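Local coordinates for protein phospho-furanose lactonase (Mycoplasma synoviae, PDB 3OVG) that hydrolyses D-xylono-1,4-lactone 5-phosphate and L-arabino-1,4-lactone 5-phosphate, and also carboxy 1,4-lactones, with two zinc ions per subunit, at residues 9-20 and 85-96; 250-261 and 302-311. One frame throughout, in Å; residues are numbered along the deposited sequence.

In the fold
Both contacts lie within one phosphotriesterase-family TIM barrel, contact 1 at a barrel strand and contact 2 between helices outside it; neither supplies a zinc ligand. In contact 1 (9-20 with 85-96) the N-terminal hairpin meets strand 94-97, and the side chain of V95 lies about 13 Å from a bound zinc ion and about 10 Å from that of the zinc ligand H28. In contact 2 (250-261 with 302-311) the side chain of L253 is about 10 Å from that of the zinc ligand H216, and that of D250 about 9 Å from that of the substrate-binding Y247. The centres of contacts 1 and 2 are 29 Å apart and their nearest atoms about 13 Å.

Contact 1 (9-20 and 85-96); sequences RTVLGDIPVEKL and ANAVKNLGGNVI
T10 and I96 bring their CA atoms to 4.4 Å, and V11 N donates to V95 O (2.9 Å, 160° at the hydrogen). This places the type I turn T10-G13 of the N-terminal hairpin beside a parallel strand of the TIM barrel, 94-97, and the helix that begins at residue 78, which ends in a Schellman motif with G92 at positive phi. The threonine is held from within the turn: its OG1 accepts from L12 N as an ST turn and donates to G13 O, lying in that carbonyl's plane. With OG1 so engaged, CG2 is left beside the backbone N and faces N94 CB at 3.9 Å. L12 and V11 both reach the segment 85-89. The L12 side chain crosses that of K89 at about a right angle, with L12 CD2 3.8 Å from K89 CB, and L12 CD1 touches N86 OD1. Away from the turn, L20 CD2 meets I96 CD1 at 4.0 Å. V11 turns CG2 between its own backbone N and carbonyl carbon (CG1 at chi1 -61°), and this methyl presses on A85 CB at 3.3 Å, tighter than normal van der Waals contact.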
loop_
_atom_site.group_PDB
_atom_site.type_symbol
_atom_site.label_atom_id
_atom_site.label_comp_id
_atom_site.label_asym_id
_atom_site.label_seq_id
_atom_site.Cartn_x
_atom_site.Cartn_y
_atom_site.Cartn_z
ATOM N N ARG A 9 12.492 1.771 42.587
ATOM C CA ARG A 9 11.373 0.855 42.785
ATOM C C ARG A 9 11.368 -0.206 41.681
ATOM O O ARG A 9 10.985 0.096 40.555
ATOM C CB ARG A 9 10.055 1.644 42.783
ATOM C CG ARG A 9 8.807 0.771 42.823
ATOM C CD ARG A 9 7.666 1.516 43.498
ATOM N NE ARG A 9 7.996 1.881 44.873
ATOM C CZ ARG A 9 7.372 2.830 45.580
ATOM N NH1 ARG A 9 6.379 3.542 45.055
ATOM N NH2 ARG A 9 7.764 3.093 46.813
ATOM N N THR A 10 11.816 -1.431 41.985
ATOM C CA THR A 10 11.832 -2.502 40.999
ATOM C C THR A 10 10.580 -3.329 41.131
ATOM O O THR A 10 9.807 -3.160 42.092
ATOM C CB THR A 10 13.060 -3.469 41.116
ATOM O OG1 THR A 10 12.878 -4.379 42.208
ATOM C CG2 THR A 10 14.339 -2.709 41.292
ATOM N N VAL A 11 10.373 -4.214 40.159
ATOM C CA VAL A 11 9.197 -5.079 40.152
ATOM C C VAL A 11 9.236 -6.021 41.334
ATOM O O VAL A 11 8.219 -6.445 41.818
ATOM C CB VAL A 11 9.038 -5.850 38.801
ATOM C CG1 VAL A 11 8.879 -4.830 37.659
ATOM C CG2 VAL A 11 10.239 -6.807 38.561
ATOM N N LEU A 12 10.419 -6.288 41.857
ATOM C CA LEU A 12 10.490 -7.178 43.009
ATOM C C LEU A 12 10.594 -6.403 44.309
ATOM O O LEU A 12 10.786 -7.006 45.352
ATOM C CB LEU A 12 11.674 -8.124 42.888
ATOM C CG LEU A 12 11.475 -9.492 42.216
ATOM C CD1 LEU A 12 10.160 -9.650 41.457
ATOM C CD2 LEU A 12 12.678 -9.823 41.346
ATOM N N GLY A 13 10.467 -5.074 44.259
ATOM C CA GLY A 13 10.588 -4.283 45.482
ATOM C C GLY A 13 11.593 -3.132 45.439
ATOM O O GLY A 13 12.427 -3.031 44.521
ATOM N N ASP A 14 11.497 -2.244 46.425
ATOM C CA ASP A 14 12.356 -1.089 46.471
ATOM C C ASP A 14 13.725 -1.579 46.846
ATOM O O ASP A 14 13.853 -2.455 47.698
ATOM C CB ASP A 14 11.833 -0.098 47.506
ATOM C CG ASP A 14 10.518 0.546 47.073
ATOM O OD1 ASP A 14 10.053 0.259 45.940
ATOM O OD2 ASP A 14 9.937 1.331 47.851
ATOM N N ILE A 15 14.758 -1.058 46.190
ATOM C CA ILE A 15 16.123 -1.375 46.569
ATOM C C ILE A 15 16.922 -0.104 46.805
ATOM O O ILE A 15 16.613 0.933 46.241
ATOM C CB ILE A 15 16.873 -2.155 45.463
ATOM C CG1 ILE A 15 17.024 -1.288 44.216
ATOM C CG2 ILE A 15 16.145 -3.446 45.137
ATOM C CD1 ILE A 15 17.755 -1.993 43.097
ATOM N N PRO A 16 17.982 -0.187 47.618
ATOM C CA PRO A 16 18.845 1.000 47.740
ATOM C C PRO A 16 19.432 1.329 46.374
ATOM O O PRO A 16 19.775 0.423 45.617
ATOM C CB PRO A 16 19.973 0.550 48.683
ATOM C CG PRO A 16 19.475 -0.704 49.357
ATOM C CD PRO A 16 18.447 -1.338 48.413
ATOM N N VAL A 17 19.582 2.607 46.060
ATOM C CA VAL A 17 20.091 2.946 44.737
ATOM C C VAL A 17 21.498 2.378 44.460
ATOM O O VAL A 17 21.875 2.192 43.314
ATOM C CB VAL A 17 20.045 4.465 44.471
ATOM C CG1 VAL A 17 18.598 4.941 44.374
ATOM C CG2 VAL A 17 20.848 5.227 45.546
ATOM N N GLU A 18 22.271 2.094 45.502
ATOM C CA GLU A 18 23.634 1.584 45.319
ATOM C C GLU A 18 23.578 0.203 44.714
ATOM O O GLU A 18 24.579 -0.297 44.260
ATOM C CB GLU A 18 24.377 1.536 46.656
ATOM C CG GLU A 18 24.550 2.923 47.320
ATOM C CD GLU A 18 23.276 3.479 48.011
ATOM O OE1 GLU A 18 22.260 2.754 48.218
ATOM O OE2 GLU A 18 23.308 4.680 48.349
ATOM N N LYS A 19 22.385 -0.395 44.678
ATOM C CA LYS A 19 22.223 -1.763 44.195
ATOM C C LYS A 19 21.797 -1.775 42.706
ATOM O O LYS A 19 21.714 -2.826 42.083
ATOM C CB LYS A 19 21.171 -2.467 45.051
ATOM C CG LYS A 19 21.485 -3.886 45.424
ATOM C CD LYS A 19 22.019 -4.014 46.857
ATOM C CE LYS A 19 20.848 -4.163 47.849
ATOM N NZ LYS A 19 21.163 -4.984 49.075
ATOM N N LEU A 20 21.519 -0.603 42.155
ATOM C CA LEU A 20 21.200 -0.479 40.732
ATOM C C LEU A 20 22.356 -0.950 39.841
ATOM O O LEU A 20 22.112 -1.608 38.839
ATOM C CB LEU A 20 20.785 0.966 40.375
ATOM C CG LEU A 20 19.355 1.424 40.760
ATOM C CD1 LEU A 20 19.131 2.953 40.742
ATOM C CD2 LEU A 20 18.285 0.753 39.893
ATOM N N ALA A 85 12.221 -11.115 35.587
ATOM C CA ALA A 85 12.850 -10.534 36.771
ATOM C C ALA A 85 13.228 -11.623 37.795
ATOM O O ALA A 85 14.326 -11.628 38.344
ATOM C CB ALA A 85 11.903 -9.476 37.426
ATOM N N ASN A 86 12.297 -12.535 38.052
ATOM C CA ASN A 86 12.513 -13.594 39.038
ATOM C C ASN A 86 13.599 -14.561 38.599
ATOM O O ASN A 86 14.317 -15.120 39.433
ATOM C CB ASN A 86 11.206 -14.369 39.266
ATOM C CG ASN A 86 10.304 -13.683 40.271
ATOM O OD1 ASN A 86 10.741 -13.325 41.359
ATOM N ND2 ASN A 86 9.048 -13.515 39.919
ATOM N N ALA A 87 13.704 -14.780 37.293
ATOM C CA ALA A 87 14.720 -15.668 36.752
ATOM C C ALA A 87 16.127 -15.085 36.937
ATOM O O ALA A 87 17.117 -15.820 37.021
ATOM C CB ALA A 87 14.445 -15.956 35.297
ATOM N N VAL A 88 16.230 -13.764 37.047
ATOM C CA VAL A 88 17.561 -13.212 37.192
ATOM C C VAL A 88 17.855 -12.562 38.541
ATOM O O VAL A 88 18.954 -12.043 38.732
ATOM C CB VAL A 88 17.957 -12.232 36.027
ATOM C CG1 VAL A 88 17.817 -12.916 34.672
ATOM C CG2 VAL A 88 17.164 -10.911 36.087
ATOM N N LYS A 89 16.908 -12.577 39.472
ATOM C CA LYS A 89 17.156 -11.890 40.740
ATOM C C LYS A 89 18.388 -12.426 41.491
ATOM O O LYS A 89 19.152 -11.635 42.057
ATOM C CB LYS A 89 15.924 -11.818 41.661
ATOM C CG LYS A 89 15.230 -13.124 41.981
ATOM C CD LYS A 89 14.476 -13.007 43.339
ATOM C CE LYS A 89 13.365 -14.072 43.471
ATOM N NZ LYS A 89 13.584 -15.349 42.677
ATOM N N ASN A 90 18.606 -13.744 41.458
ATOM C CA ASN A 90 19.739 -14.329 42.171
ATOM C C ASN A 90 21.102 -14.027 41.556
ATOM O O ASN A 90 22.134 -14.181 42.224
ATOM C CB ASN A 90 19.564 -15.828 42.333
ATOM C CG ASN A 90 18.446 -16.162 43.264
ATOM O OD1 ASN A 90 18.149 -15.389 44.205
ATOM N ND2 ASN A 90 17.800 -17.325 43.029
ATOM N N LEU A 91 21.085 -13.596 40.290
ATOM C CA LEU A 91 22.284 -13.169 39.565
ATOM C C LEU A 91 22.505 -11.681 39.720
ATOM O O LEU A 91 23.410 -11.126 39.104
ATOM C CB LEU A 91 22.177 -13.498 38.075
ATOM C CG LEU A 91 22.099 -14.984 37.730
ATOM C CD1 LEU A 91 21.969 -15.211 36.228
ATOM C CD2 LEU A 91 23.328 -15.699 38.267
ATOM N N GLY A 92 21.688 -11.028 40.547
ATOM C CA GLY A 92 21.852 -9.604 40.773
ATOM C C GLY A 92 21.137 -8.696 39.774
ATOM O O GLY A 92 21.357 -7.479 39.790
ATOM N N GLY A 93 20.273 -9.272 38.929
ATOM C CA GLY A 93 19.547 -8.496 37.929
ATOM C C GLY A 93 18.338 -7.782 38.528
ATOM O O GLY A 93 17.660 -8.355 39.381
ATOM N N ASN A 94 18.068 -6.546 38.094
ATOM C CA ASN A 94 16.864 -5.824 38.520
ATOM C C ASN A 94 16.049 -5.354 37.320
ATOM O O ASN A 94 16.619 -4.963 36.282
ATOM C CB ASN A 94 17.185 -4.572 39.347
ATOM C CG ASN A 94 18.069 -4.855 40.573
ATOM O OD1 ASN A 94 19.263 -4.491 40.594
ATOM N ND2 ASN A 94 17.486 -5.484 41.599
ATOM N N VAL A 95 14.727 -5.356 37.474
ATOM C CA VAL A 95 13.830 -4.792 36.463
ATOM C C VAL A 95 12.952 -3.662 37.028
ATOM O O VAL A 95 12.345 -3.775 38.115
ATOM C CB VAL A 95 12.946 -5.866 35.858
ATOM C CG1 VAL A 95 11.975 -5.239 34.840
ATOM C CG2 VAL A 95 13.814 -6.963 35.202
ATOM N N ILE A 96 12.904 -2.555 36.297
ATOM C CA ILE A 96 12.039 -1.458 36.679
ATOM C C ILE A 96 11.036 -1.301 35.560
ATOM O O ILE A 96 11.414 -1.194 34.395
ATOM C CB ILE A 96 12.823 -0.172 36.892
ATOM C CG1 ILE A 96 13.731 -0.314 38.127
ATOM C CG2 ILE A 96 11.848 1.024 37.045
ATOM C CD1 ILE A 96 14.599 0.944 38.370
#

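Contact 2 (250-261 and 302-311); sequences DSLLAENIKYLV and FLPLLKQVGV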
loop_
_atom_site.group_PDB
_atom_site.type_symbol
_atom_site.label_atom_id
_atom_site.label_comp_id
_atom_site.label_asym_id
_atom_site.label_seq_id
_atom_site.Cartn_x
_atom_site.Cartn_y
_atom_site.Cartn_z
ATOM N N ASP A 250 27.226 4.353 14.644
ATOM C CA ASP A 250 27.712 4.443 16.039
ATOM C C ASP A 250 28.676 5.634 16.234
ATOM O O ASP A 250 28.686 6.286 17.291
ATOM C CB ASP A 250 28.486 3.174 16.460
ATOM C CG ASP A 250 27.605 1.915 16.574
ATOM O OD1 ASP A 250 26.378 1.992 16.360
ATOM O OD2 ASP A 250 28.170 0.826 16.881
ATOM N N SER A 251 29.526 5.886 15.244
ATOM C CA SER A 251 30.603 6.863 15.435
ATOM C C SER A 251 30.011 8.227 15.734
ATOM O O SER A 251 30.601 9.031 16.440
ATOM C CB SER A 251 31.480 6.970 14.191
ATOM O OG SER A 251 30.658 7.159 13.030
ATOM N N LEU A 252 28.841 8.500 15.186
ATOM C CA LEU A 252 28.306 9.841 15.326
ATOM C C LEU A 252 27.857 10.069 16.772
ATOM O O LEU A 252 28.180 11.089 17.364
ATOM C CB LEU A 252 27.183 10.071 14.314
ATOM C CG LEU A 252 26.446 11.416 14.327
ATOM C CD1 LEU A 252 27.416 12.563 14.048
ATOM C CD2 LEU A 252 25.285 11.399 13.314
ATOM N N LEU A 253 27.129 9.101 17.332
ATOM C CA LEU A 253 26.732 9.152 18.734
ATOM C C LEU A 253 27.970 9.226 19.673
ATOM O O LEU A 253 27.979 9.977 20.641
ATOM C CB LEU A 253 25.916 7.926 19.109
ATOM C CG LEU A 253 25.517 7.870 20.588
ATOM C CD1 LEU A 253 24.742 9.107 20.985
ATOM C CD2 LEU A 253 24.683 6.635 20.904
ATOM N N ALA A 254 28.985 8.416 19.395
ATOM C CA ALA A 254 30.228 8.461 20.171
ATOM C C ALA A 254 30.831 9.874 20.191
ATOM O O ALA A 254 31.097 10.433 21.256
ATOM C CB ALA A 254 31.244 7.449 19.618
ATOM N N GLU A 255 31.033 10.465 19.023
ATOM C CA GLU A 255 31.620 11.797 19.000
ATOM C C GLU A 255 30.688 12.853 19.618
ATOM O O GLU A 255 31.143 13.805 20.240
ATOM C CB GLU A 255 32.097 12.173 17.588
ATOM C CG GLU A 255 33.143 11.180 17.033
ATOM C CD GLU A 255 33.643 11.560 15.649
ATOM O OE1 GLU A 255 32.992 12.405 15.017
ATOM O OE2 GLU A 255 34.697 11.030 15.195
ATOM N N ASN A 256 29.379 12.690 19.484
ATOM C CA ASN A 256 28.510 13.676 20.127
ATOM C C ASN A 256 28.559 13.592 21.672
ATOM O O ASN A 256 28.578 14.622 22.403
ATOM C CB ASN A 256 27.095 13.626 19.524
ATOM C CG ASN A 256 27.016 14.363 18.188
ATOM O OD1 ASN A 256 27.846 15.221 17.909
ATOM N ND2 ASN A 256 26.010 14.043 17.373
ATOM N N ILE A 257 28.665 12.370 22.171
ATOM C CA ILE A 257 28.791 12.143 23.604
ATOM C C ILE A 257 30.125 12.730 24.117
ATOM O O ILE A 257 30.170 13.380 25.170
ATOM C CB ILE A 257 28.629 10.642 23.922
ATOM C CG1 ILE A 257 27.143 10.265 23.957
ATOM C CG2 ILE A 257 29.243 10.258 25.266
ATOM C CD1 ILE A 257 26.978 8.804 24.160
ATOM N N LYS A 258 31.190 12.520 23.349
ATOM C CA LYS A 258 32.507 13.088 23.653
ATOM C C LYS A 258 32.419 14.630 23.782
ATOM O O LYS A 258 32.965 15.225 24.726
ATOM C CB LYS A 258 33.518 12.635 22.561
ATOM C CG LYS A 258 34.860 13.462 22.379
ATOM C CD LYS A 258 35.690 13.521 23.609
ATOM C CE LYS A 258 37.237 13.638 23.312
ATOM N NZ LYS A 258 37.738 15.036 23.055
ATOM N N TYR A 259 31.735 15.273 22.841
ATOM C CA TYR A 259 31.544 16.719 22.897
ATOM C C TYR A 259 30.883 17.108 24.232
ATOM O O TYR A 259 31.370 17.990 24.954
ATOM C CB TYR A 259 30.737 17.219 21.683
ATOM C CG TYR A 259 30.329 18.683 21.752
ATOM C CD1 TYR A 259 31.206 19.702 21.331
ATOM C CD2 TYR A 259 29.087 19.058 22.252
ATOM C CE1 TYR A 259 30.839 21.056 21.403
ATOM C CE2 TYR A 259 28.713 20.433 22.335
ATOM C CZ TYR A 259 29.596 21.408 21.910
ATOM O OH TYR A 259 29.247 22.746 21.986
ATOM N N LEU A 260 29.797 16.420 24.578
ATOM C CA LEU A 260 29.063 16.744 25.791
ATOM C C LEU A 260 29.932 16.550 27.041
ATOM O O LEU A 260 29.855 17.345 27.990
ATOM C CB LEU A 260 27.807 15.885 25.909
ATOM C CG LEU A 260 26.759 16.157 24.851
ATOM C CD1 LEU A 260 25.544 15.212 25.053
ATOM C CD2 LEU A 260 26.338 17.632 24.933
ATOM N N VAL A 261 30.735 15.489 27.052
ATOM C CA VAL A 261 31.625 15.242 28.187
ATOM C C VAL A 261 32.677 16.354 28.272
ATOM O O VAL A 261 32.930 16.892 29.346
ATOM C CB VAL A 261 32.274 13.801 28.145
ATOM C CG1 VAL A 261 33.317 13.625 29.238
ATOM C CG2 VAL A 261 31.197 12.726 28.305
ATOM N N PHE A 302 30.272 -0.908 21.678
ATOM C CA PHE A 302 30.013 0.517 21.780
ATOM C C PHE A 302 30.855 1.231 22.850
ATOM O O PHE A 302 31.365 2.291 22.588
ATOM C CB PHE A 302 28.534 0.865 21.906
ATOM C CG PHE A 302 28.272 2.334 21.742
ATOM C CD1 PHE A 302 28.332 2.911 20.488
ATOM C CD2 PHE A 302 27.986 3.135 22.845
ATOM C CE1 PHE A 302 28.096 4.266 20.329
ATOM C CE2 PHE A 302 27.766 4.488 22.701
ATOM C CZ PHE A 302 27.814 5.059 21.439
ATOM N N LEU A 303 31.022 0.658 24.032
ATOM C CA LEU A 303 31.837 1.335 25.042
ATOM C C LEU A 303 33.323 1.361 24.627
ATOM O O LEU A 303 33.991 2.371 24.819
ATOM C CB LEU A 303 31.627 0.744 26.436
ATOM C CG LEU A 303 30.219 0.887 27.035
ATOM C CD1 LEU A 303 30.038 -0.038 28.229
ATOM C CD2 LEU A 303 29.890 2.330 27.416
ATOM N N PRO A 304 33.841 0.258 24.039
ATOM C CA PRO A 304 35.202 0.421 23.495
ATOM C C PRO A 304 35.270 1.566 22.493
ATOM O O PRO A 304 36.290 2.257 22.454
ATOM C CB PRO A 304 35.495 -0.925 22.824
ATOM C CG PRO A 304 34.638 -1.905 23.601
ATOM C CD PRO A 304 33.384 -1.141 23.982
ATOM N N LEU A 305 34.210 1.791 21.713
ATOM C CA LEU A 305 34.229 2.921 20.782
ATOM C C LEU A 305 34.244 4.270 21.509
ATOM O O LEU A 305 34.948 5.204 21.105
ATOM C CB LEU A 305 33.066 2.854 19.785
ATOM C CG LEU A 305 32.902 4.042 18.820
ATOM C CD1 LEU A 305 34.098 4.161 17.861
ATOM C CD2 LEU A 305 31.563 3.916 17.988
ATOM N N LEU A 306 33.436 4.380 22.558
ATOM C CA LEU A 306 33.471 5.558 23.427
ATOM C C LEU A 306 34.899 5.863 23.920
ATOM O O LEU A 306 35.373 7.006 23.845
ATOM C CB LEU A 306 32.541 5.363 24.620
ATOM C CG LEU A 306 31.286 6.247 24.723
ATOM C CD1 LEU A 306 30.761 6.785 23.410
ATOM C CD2 LEU A 306 30.197 5.536 25.509
ATOM N N LYS A 307 35.575 4.852 24.438
ATOM C CA LYS A 307 36.935 5.091 24.946
ATOM C C LYS A 307 37.813 5.494 23.793
ATOM O O LYS A 307 38.676 6.360 23.946
ATOM C CB LYS A 307 37.546 3.851 25.615
ATOM C CG LYS A 307 36.755 3.325 26.817
ATOM C CD LYS A 307 37.606 2.306 27.643
ATOM C CE LYS A 307 36.849 1.852 28.901
ATOM N NZ LYS A 307 35.405 1.616 28.540
ATOM N N GLN A 308 37.605 4.860 22.639
ATOM C CA GLN A 308 38.412 5.156 21.446
ATOM C C GLN A 308 38.367 6.615 21.009
ATOM O O GLN A 308 39.394 7.187 20.609
ATOM C CB GLN A 308 37.993 4.266 20.251
ATOM C CG GLN A 308 38.921 4.401 19.039
ATOM C CD GLN A 308 38.567 3.477 17.838
ATOM O OE1 GLN A 308 37.639 2.672 17.888
ATOM N NE2 GLN A 308 39.337 3.599 16.769
ATOM N N VAL A 309 37.181 7.217 21.029
ATOM C CA VAL A 309 37.074 8.602 20.600
ATOM C C VAL A 309 37.475 9.550 21.734
ATOM O O VAL A 309 37.509 10.753 21.537
ATOM C CB VAL A 309 35.661 8.945 20.100
ATOM C CG1 VAL A 309 35.245 7.988 18.970
ATOM C CG2 VAL A 309 34.675 8.889 21.253
ATOM N N GLY A 310 37.751 9.014 22.925
ATOM C CA GLY A 310 38.268 9.858 24.001
ATOM C C GLY A 310 37.399 10.093 25.230
ATOM O O GLY A 310 37.683 10.991 26.018
ATOM N N VAL A 311 36.354 9.288 25.415
ATOM C CA VAL A 311 35.546 9.401 26.621
ATOM C C VAL A 311 36.268 8.621 27.716
ATOM O O VAL A 311 36.719 7.487 27.505
ATOM C CB VAL A 311 34.117 8.875 26.417
ATOM C CG1 VAL A 311 33.308 9.024 27.693
ATOM C CG2 VAL A 311 33.439 9.639 25.279
#
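This is an apolar helix-helix packing contact on the outside of the TIM barrel, between helix 250-262, which also lies against strand 236-239, and the C-terminal part of helix 296-309. The axes of the segments 250-261 and 302-309 approach to 9.1 Å and cross at -52°, and A254 and L306 bring their CA atoms to 5.4 Å. A254 is central: its CB meets L305 CG and L306 CD1, both at 3.9 Å, and V309 CG2 slightly farther off. One turn earlier, F302 has CG anti to the backbone N (chi1 -169°), which swings the ring toward D250 and L253. D250 O lies at the ring's edge, 3.7 Å from F302 CE1, whereas L253 CD2 comes obliquely to F302 CZ at 3.5 Å. The D250 carboxylate stands perpendicular to the ring, its OD2 and OD1 hydrogen-bonded to Y297 OH and D243 N. Beyond the Schellman turn at G310, V311 CG2 rests on K258 CB at 4.0 Å; the bent lysine chain passes its CE 3.4 Å from V309 O, and NZ forms a salt bridge with D262. E255 OE2 is hydrogen-bonded to Y224 OH of the second subunit. Aliphatic side chains and the F302 ring therefore carry the interface: van der Waals packing holds the two helices together, and the charged groups tie the pair to the rest of the fold and to the second subunit.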